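Local coordinates for protein chaperone CupB2 (Pseudomonas aeruginosa, PDB 3Q48) that probably acts as a periplasmic chaperone of the pilus family in the assembly of fimbriae, at residues Glu43-Leu48 against Val96-Tyr101; Ala62-Gly67 against Phe80-Ala85. All blocks are in the same frame, centred on the assembly; numbering follows the deposited sequence.

Overall arrangement
Both contacts lie in the N-terminal, immunoglobulin-like part of the chaperone, their centres about 10 Å apart, and interaction 2 is nested within the chain loop that interaction 1 closes. Interaction 1 is a surface ladder between edge strand 45-52 and strand 93-101, with a run of backbone bonds, one of them weak, a salt bridge on its solvent side and aliphatic groups beneath. Interaction 2 is partly buried and nearly all apolar: segments 62-67 and 80-85 share one main-chain bond, their backbones spreading beyond it. The two are joined directly, because strand 80-89 also pairs with strand 93-101, through Arg98 N to Thr83 O and Ser81 N to Ala100 O.

Interaction 1: Glu43-Leu48 against Val96-Tyr101; sequences EREVTL and VLRIAY
Glu45 and Arg98 meet above the solvent-side face of an antiparallel ladder, where OE2 of Glu45 lies 2.7 Å from NH1 of Arg98 in a salt bridge. They are diagonal neighbours: Glu45 pairs with Ala100 and Thr47 with Arg98, both at non-hydrogen-bonded positions. The carboxylate and guanidinium planes are 51° apart, so the approach is slanted, one oxygen to one nitrogen, and not a flat two-pronged pairing. Two torsions explain the meeting. Glu45 places CG between its backbone N and carbonyl carbon (chi1 72°) and then runs out extended; Arg98 starts with CG opposite the backbone N and bends at chi3 (-84°), which turns its head across the ladder. Thr47 runs alongside Arg98, and its methyl CG2 sits over one face of the guanidinium, 3.5 Å from NH1.

The reverse face is aliphatic. Leu48 and Leu97 run next to each other in the same direction, CD2 of Leu48 3.6 Å from CD1 of Leu97. Val46 brings CG2 more loosely to Ile99, 4.3 Å from its CB. Leu116 of strand 112-121 touches both Leu48 and Ile99, and Val46 reaches Phe39 and Val37 of strand 36-40.

Between the faces, Val46 and Ile99 exchange two backbone bonds, each 2.8 Å from N to O. Leu97 N gives a straight bond of 2.8 Å to Leu48 O, whereas the return bond from Leu48 N is weak. Tyr101 N closes the ladder on Arg44 O at 3.0 Å, while the Tyr101 hydroxyl bonds to Ala104 O.

Polarity is thus sorted by face: the charged pair, lying on exposed ground, probably adds only modestly to cohesion, while the main-chain bonds and the leucine and valine contacts tie strand 45-52 to the sandwich.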
loop_
_atom_site.group_PDB
_atom_site.type_symbol
_atom_site.label_atom_id
_atom_site.label_comp_id
_atom_site.label_asym_id
_atom_site.label_seq_id
_atom_site.Cartn_x
_atom_site.Cartn_y
_atom_site.Cartn_z
ATOM N N GLU A 43 -16.025 1.017 -9.657
ATOM C CA GLU A 43 -15.660 -0.123 -10.550
ATOM C C GLU A 43 -16.246 -1.481 -10.109
ATOM O O GLU A 43 -16.479 -1.725 -8.929
ATOM C CB GLU A 43 -14.131 -0.266 -10.711
ATOM C CG GLU A 43 -13.390 0.911 -11.304
ATOM C CD GLU A 43 -14.034 1.418 -12.574
ATOM O OE1 GLU A 43 -14.287 0.593 -13.502
ATOM O OE2 GLU A 43 -14.307 2.646 -12.623
ATOM N N ARG A 44 -16.470 -2.377 -11.057
ATOM C CA ARG A 44 -16.765 -3.752 -10.680
ATOM C C ARG A 44 -15.509 -4.608 -10.647
ATOM O O ARG A 44 -15.467 -5.607 -9.933
ATOM C CB ARG A 44 -17.815 -4.364 -11.609
ATOM C CG ARG A 44 -19.252 -4.134 -11.131
ATOM C CD ARG A 44 -20.077 -5.405 -11.387
ATOM N NE ARG A 44 -21.175 -5.219 -12.354
ATOM C CZ ARG A 44 -21.049 -4.891 -13.646
ATOM N NH1 ARG A 44 -19.854 -4.661 -14.191
ATOM N NH2 ARG A 44 -22.144 -4.776 -14.400
ATOM N N GLU A 45 -14.502 -4.222 -11.436
ATOM C CA GLU A 45 -13.216 -4.911 -11.486
ATOM C C GLU A 45 -12.088 -3.975 -11.943
ATOM O O GLU A 45 -12.382 -2.939 -12.588
ATOM C CB GLU A 45 -13.293 -6.140 -12.388
ATOM C CG GLU A 45 -13.389 -5.833 -13.847
ATOM C CD GLU A 45 -14.170 -6.911 -14.619
ATOM O OE1 GLU A 45 -15.001 -7.649 -14.015
ATOM O OE2 GLU A 45 -13.951 -7.011 -15.848
ATOM N N VAL A 46 -10.837 -4.301 -11.549
ATOM C CA VAL A 46 -9.617 -3.621 -12.032
ATOM C C VAL A 46 -8.600 -4.699 -12.394
ATOM O O VAL A 46 -8.540 -5.750 -11.720
ATOM C CB VAL A 46 -8.953 -2.559 -11.030
ATOM C CG1 VAL A 46 -9.980 -1.525 -10.470
ATOM C CG2 VAL A 46 -8.182 -3.216 -9.902
ATOM N N THR A 47 -7.827 -4.458 -13.452
ATOM C CA THR A 47 -6.802 -5.396 -13.904
ATOM C C THR A 47 -5.416 -4.955 -13.458
ATOM O O THR A 47 -5.236 -3.855 -12.972
ATOM C CB THR A 47 -6.795 -5.585 -15.438
ATOM O OG1 THR A 47 -6.413 -4.363 -16.045
ATOM C CG2 THR A 47 -8.135 -5.958 -15.957
ATOM N N LEU A 48 -4.436 -5.834 -13.640
ATOM C CA LEU A 48 -3.087 -5.694 -13.108
ATOM C C LEU A 48 -2.216 -6.620 -13.930
ATOM O O LEU A 48 -2.585 -7.772 -14.158
ATOM C CB LEU A 48 -3.076 -6.171 -11.642
ATOM C CG LEU A 48 -1.705 -6.498 -11.016
ATOM C CD1 LEU A 48 -1.068 -5.256 -10.485
ATOM C CD2 LEU A 48 -1.798 -7.565 -9.896
ATOM N N VAL A 96 -2.275 -11.174 -17.131
ATOM C CA VAL A 96 -3.151 -10.139 -16.679
ATOM C C VAL A 96 -4.019 -10.770 -15.609
ATOM O O VAL A 96 -4.678 -11.808 -15.855
ATOM C CB VAL A 96 -4.086 -9.681 -17.819
ATOM C CG1 VAL A 96 -5.079 -8.604 -17.287
ATOM C CG2 VAL A 96 -3.288 -9.178 -19.057
ATOM N N LEU A 97 -4.036 -10.160 -14.427
ATOM C CA LEU A 97 -4.890 -10.672 -13.359
ATOM C C LEU A 97 -6.032 -9.719 -13.243
ATOM O O LEU A 97 -5.859 -8.519 -13.451
ATOM C CB LEU A 97 -4.181 -10.729 -12.008
ATOM C CG LEU A 97 -2.829 -11.408 -11.887
ATOM C CD1 LEU A 97 -2.344 -11.104 -10.508
ATOM C CD2 LEU A 97 -2.871 -12.952 -12.148
ATOM N N ARG A 98 -7.188 -10.254 -12.878
ATOM C CA ARG A 98 -8.389 -9.488 -12.826
ATOM C C ARG A 98 -8.915 -9.528 -11.422
ATOM O O ARG A 98 -9.196 -10.593 -10.896
ATOM C CB ARG A 98 -9.383 -10.066 -13.830
ATOM C CG ARG A 98 -10.520 -9.194 -14.112
ATOM C CD ARG A 98 -11.430 -9.851 -15.079
ATOM N NE ARG A 98 -10.941 -9.608 -16.430
ATOM C CZ ARG A 98 -10.914 -8.407 -17.023
ATOM N NH1 ARG A 98 -11.335 -7.313 -16.390
ATOM N NH2 ARG A 98 -10.447 -8.292 -18.257
ATOM N N ILE A 99 -9.025 -8.349 -10.810
ATOM C CA ILE A 99 -9.605 -8.185 -9.447
ATOM C C ILE A 99 -11.046 -7.656 -9.457
ATOM O O ILE A 99 -11.285 -6.544 -9.913
ATOM C CB ILE A 99 -8.730 -7.286 -8.606
ATOM C CG1 ILE A 99 -7.287 -7.836 -8.630
ATOM C CG2 ILE A 99 -9.312 -7.195 -7.173
ATOM C CD1 ILE A 99 -6.240 -6.881 -8.056
ATOM N N ALA A 100 -11.990 -8.470 -8.974
ATOM C CA ALA A 100 -13.453 -8.123 -8.903
ATOM C C ALA A 100 -13.966 -7.920 -7.489
ATOM O O ALA A 100 -13.674 -8.715 -6.623
ATOM C CB ALA A 100 -14.313 -9.183 -9.600
ATOM N N TYR A 101 -14.737 -6.853 -7.281
ATOM C CA TYR A 101 -15.344 -6.551 -5.990
ATOM C C TYR A 101 -16.721 -7.156 -5.869
ATOM O O TYR A 101 -17.555 -6.912 -6.731
ATOM C CB TYR A 101 -15.484 -5.038 -5.854
ATOM C CG TYR A 101 -16.172 -4.540 -4.593
ATOM C CD1 TYR A 101 -15.868 -5.079 -3.327
ATOM C CD2 TYR A 101 -17.103 -3.503 -4.657
ATOM C CE1 TYR A 101 -16.515 -4.598 -2.171
ATOM C CE2 TYR A 101 -17.730 -3.015 -3.532
ATOM C CZ TYR A 101 -17.452 -3.558 -2.294
ATOM O OH TYR A 101 -18.083 -3.051 -1.171
#

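Interaction 2: Ala62-Gly67 against Phe80-Ala85; sequences AWIDDG and FSVTPA
The two strands run almost exactly antiparallel, at 171°, but their axes come no closer than 6.4 Å. The backbones spread apart from the pair Ala62 and Ala85, whose CA atoms are 5.2 Å from each other, toward Ile64 and Phe80, where the CA atoms stand 6.8 Å apart. At the narrow end Ala62 N gives the one hydrogen bond between the segments, 2.8 Å to Ala85 O. Strand 80-83 ends at the cis peptide bond between Thr83 and Pro84, and Ala85 follows in the short loop that interrupts strand 80-89.

Farther along, side chains take the place of main-chain bonds. Val82 spreads its two methyls between two partners: CG1, set opposite the backbone N (chi1 -165°), packs 3.8 Å from Ala62 CB, and CG2 turns to Ile64. There the Ile64 and Val82 side chains cross at about a right angle, with Ile64 CD1 only 3.2 Å from Val82 CG2, a short approach that should not be pressed at this resolution. The same CD1 reaches Phe80 at its CB, 3.6 Å away, so the end of Ile64 is wedged between the two residues. The Phe80 ring leads away, with Ile64 CG2 placed obliquely to it.

At the end of the strand, Asp65 makes an Asx turn: OD1 accepts from Gly67 N at 2.8 Å through its anti lone pair. Its OD2 is held by a salt bridge to Arg139 and a hydrogen bond from Asn117, which fixes the carboxylate at both oxygens.

This divergence is where the two layers of an immunoglobulin-like sandwich part. Strand 58-65 pairs on its other side with strand 112-121, and strand 80-89 with strand 93-101. Leu97, Ile99, Leu116 and Ile118 pack against the aliphatic groups between them, while the Phe80 ring meets Phe39 and Tyr101 and stands edge-to-face with Phe114.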
loop_
_atom_site.group_PDB
_atom_site.type_symbol
_atom_site.label_atom_id
_atom_site.label_comp_id
_atom_site.label_asym_id
_atom_site.label_seq_id
_atom_site.Cartn_x
_atom_site.Cartn_y
_atom_site.Cartn_z
ATOM N N ALA A 62 -2.272 -15.999 -7.101
ATOM C CA ALA A 62 -2.680 -14.685 -6.685
ATOM C C ALA A 62 -3.895 -14.871 -5.795
ATOM O O ALA A 62 -4.717 -15.727 -6.073
ATOM C CB ALA A 62 -3.032 -13.872 -7.902
ATOM N N TRP A 63 -3.994 -14.080 -4.722
ATOM C CA TRP A 63 -5.088 -14.140 -3.744
ATOM C C TRP A 63 -5.010 -12.895 -2.886
ATOM O O TRP A 63 -3.913 -12.326 -2.709
ATOM C CB TRP A 63 -5.040 -15.431 -2.865
ATOM C CG TRP A 63 -4.039 -15.468 -1.753
ATOM C CD1 TRP A 63 -4.259 -15.146 -0.448
ATOM C CD2 TRP A 63 -2.664 -15.871 -1.832
ATOM N NE1 TRP A 63 -3.115 -15.328 0.297
ATOM C CE2 TRP A 63 -2.118 -15.760 -0.525
ATOM C CE3 TRP A 63 -1.832 -16.299 -2.883
ATOM C CZ2 TRP A 63 -0.791 -16.035 -0.240
ATOM C CZ3 TRP A 63 -0.502 -16.591 -2.603
ATOM C CH2 TRP A 63 0.007 -16.462 -1.280
ATOM N N ILE A 64 -6.158 -12.514 -2.324
ATOM C CA ILE A 64 -6.286 -11.349 -1.472
ATOM C C ILE A 64 -6.598 -11.695 -0.035
ATOM O O ILE A 64 -7.456 -12.548 0.241
ATOM C CB ILE A 64 -7.354 -10.383 -2.051
ATOM C CG1 ILE A 64 -6.787 -9.721 -3.332
ATOM C CG2 ILE A 64 -7.705 -9.308 -1.073
ATOM C CD1 ILE A 64 -7.770 -9.555 -4.311
ATOM N N ASP A 65 -5.898 -11.042 0.888
ATOM C CA ASP A 65 -6.266 -11.163 2.279
ATOM C C ASP A 65 -6.534 -9.790 2.926
ATOM O O ASP A 65 -6.419 -8.781 2.257
ATOM C CB ASP A 65 -5.280 -12.063 3.037
ATOM C CG ASP A 65 -3.945 -11.406 3.295
ATOM O OD1 ASP A 65 -3.896 -10.390 4.016
ATOM O OD2 ASP A 65 -2.932 -11.947 2.817
ATOM N N ASP A 66 -6.952 -9.761 4.189
ATOM C CA ASP A 66 -7.358 -8.504 4.829
ATOM C C ASP A 66 -6.366 -8.117 5.890
ATOM O O ASP A 66 -6.682 -7.292 6.726
ATOM C CB ASP A 66 -8.745 -8.629 5.467
ATOM C CG ASP A 66 -8.783 -9.692 6.598
ATOM O OD1 ASP A 66 -7.726 -10.316 6.892
ATOM O OD2 ASP A 66 -9.866 -9.912 7.185
ATOM N N GLY A 67 -5.189 -8.743 5.860
ATOM C CA GLY A 67 -4.037 -8.457 6.750
ATOM C C GLY A 67 -3.567 -9.673 7.548
ATOM O O GLY A 67 -2.411 -9.752 7.973
ATOM N N PHE A 80 -13.152 -9.666 -2.340
ATOM C CA PHE A 80 -12.477 -9.625 -3.629
ATOM C C PHE A 80 -12.166 -11.037 -4.130
ATOM O O PHE A 80 -11.935 -11.933 -3.337
ATOM C CB PHE A 80 -11.226 -8.746 -3.563
ATOM C CG PHE A 80 -11.500 -7.347 -3.123
ATOM C CD1 PHE A 80 -11.948 -6.413 -4.027
ATOM C CD2 PHE A 80 -11.317 -6.977 -1.788
ATOM C CE1 PHE A 80 -12.214 -5.135 -3.652
ATOM C CE2 PHE A 80 -11.596 -5.674 -1.357
ATOM C CZ PHE A 80 -12.051 -4.748 -2.300
ATOM N N SER A 81 -12.223 -11.234 -5.441
ATOM C CA SER A 81 -11.709 -12.433 -6.058
ATOM C C SER A 81 -10.598 -12.040 -7.054
ATOM O O SER A 81 -10.568 -10.931 -7.534
ATOM C CB SER A 81 -12.839 -13.175 -6.753
ATOM O OG SER A 81 -13.255 -12.438 -7.900
ATOM N N VAL A 82 -9.668 -12.947 -7.329
ATOM C CA VAL A 82 -8.655 -12.724 -8.344
ATOM C C VAL A 82 -8.741 -13.848 -9.344
ATOM O O VAL A 82 -8.594 -15.018 -9.004
ATOM C CB VAL A 82 -7.226 -12.648 -7.792
ATOM C CG1 VAL A 82 -6.259 -12.045 -8.873
ATOM C CG2 VAL A 82 -7.199 -11.771 -6.596
ATOM N N THR A 83 -8.978 -13.461 -10.591
ATOM C CA THR A 83 -9.127 -14.366 -11.705
ATOM C C THR A 83 -8.005 -14.059 -12.677
ATOM O O THR A 83 -7.775 -12.896 -12.971
ATOM C CB THR A 83 -10.482 -14.068 -12.386
ATOM O OG1 THR A 83 -11.485 -14.051 -11.374
ATOM C CG2 THR A 83 -10.853 -15.118 -13.437
ATOM N N PRO A 84 -7.286 -15.090 -13.157
ATOM C CA PRO A 84 -7.375 -16.469 -12.638
ATOM C C PRO A 84 -6.474 -16.615 -11.388
ATOM O O PRO A 84 -5.505 -15.859 -11.228
ATOM C CB PRO A 84 -6.881 -17.325 -13.816
ATOM C CG PRO A 84 -6.038 -16.410 -14.651
ATOM C CD PRO A 84 -6.470 -14.997 -14.395
ATOM N N ALA A 85 -6.803 -17.548 -10.502
ATOM C CA ALA A 85 -6.105 -17.631 -9.205
ATOM C C ALA A 85 -4.680 -18.164 -9.376
ATOM O O ALA A 85 -3.818 -17.879 -8.564
ATOM C CB ALA A 85 -6.892 -18.486 -8.201
#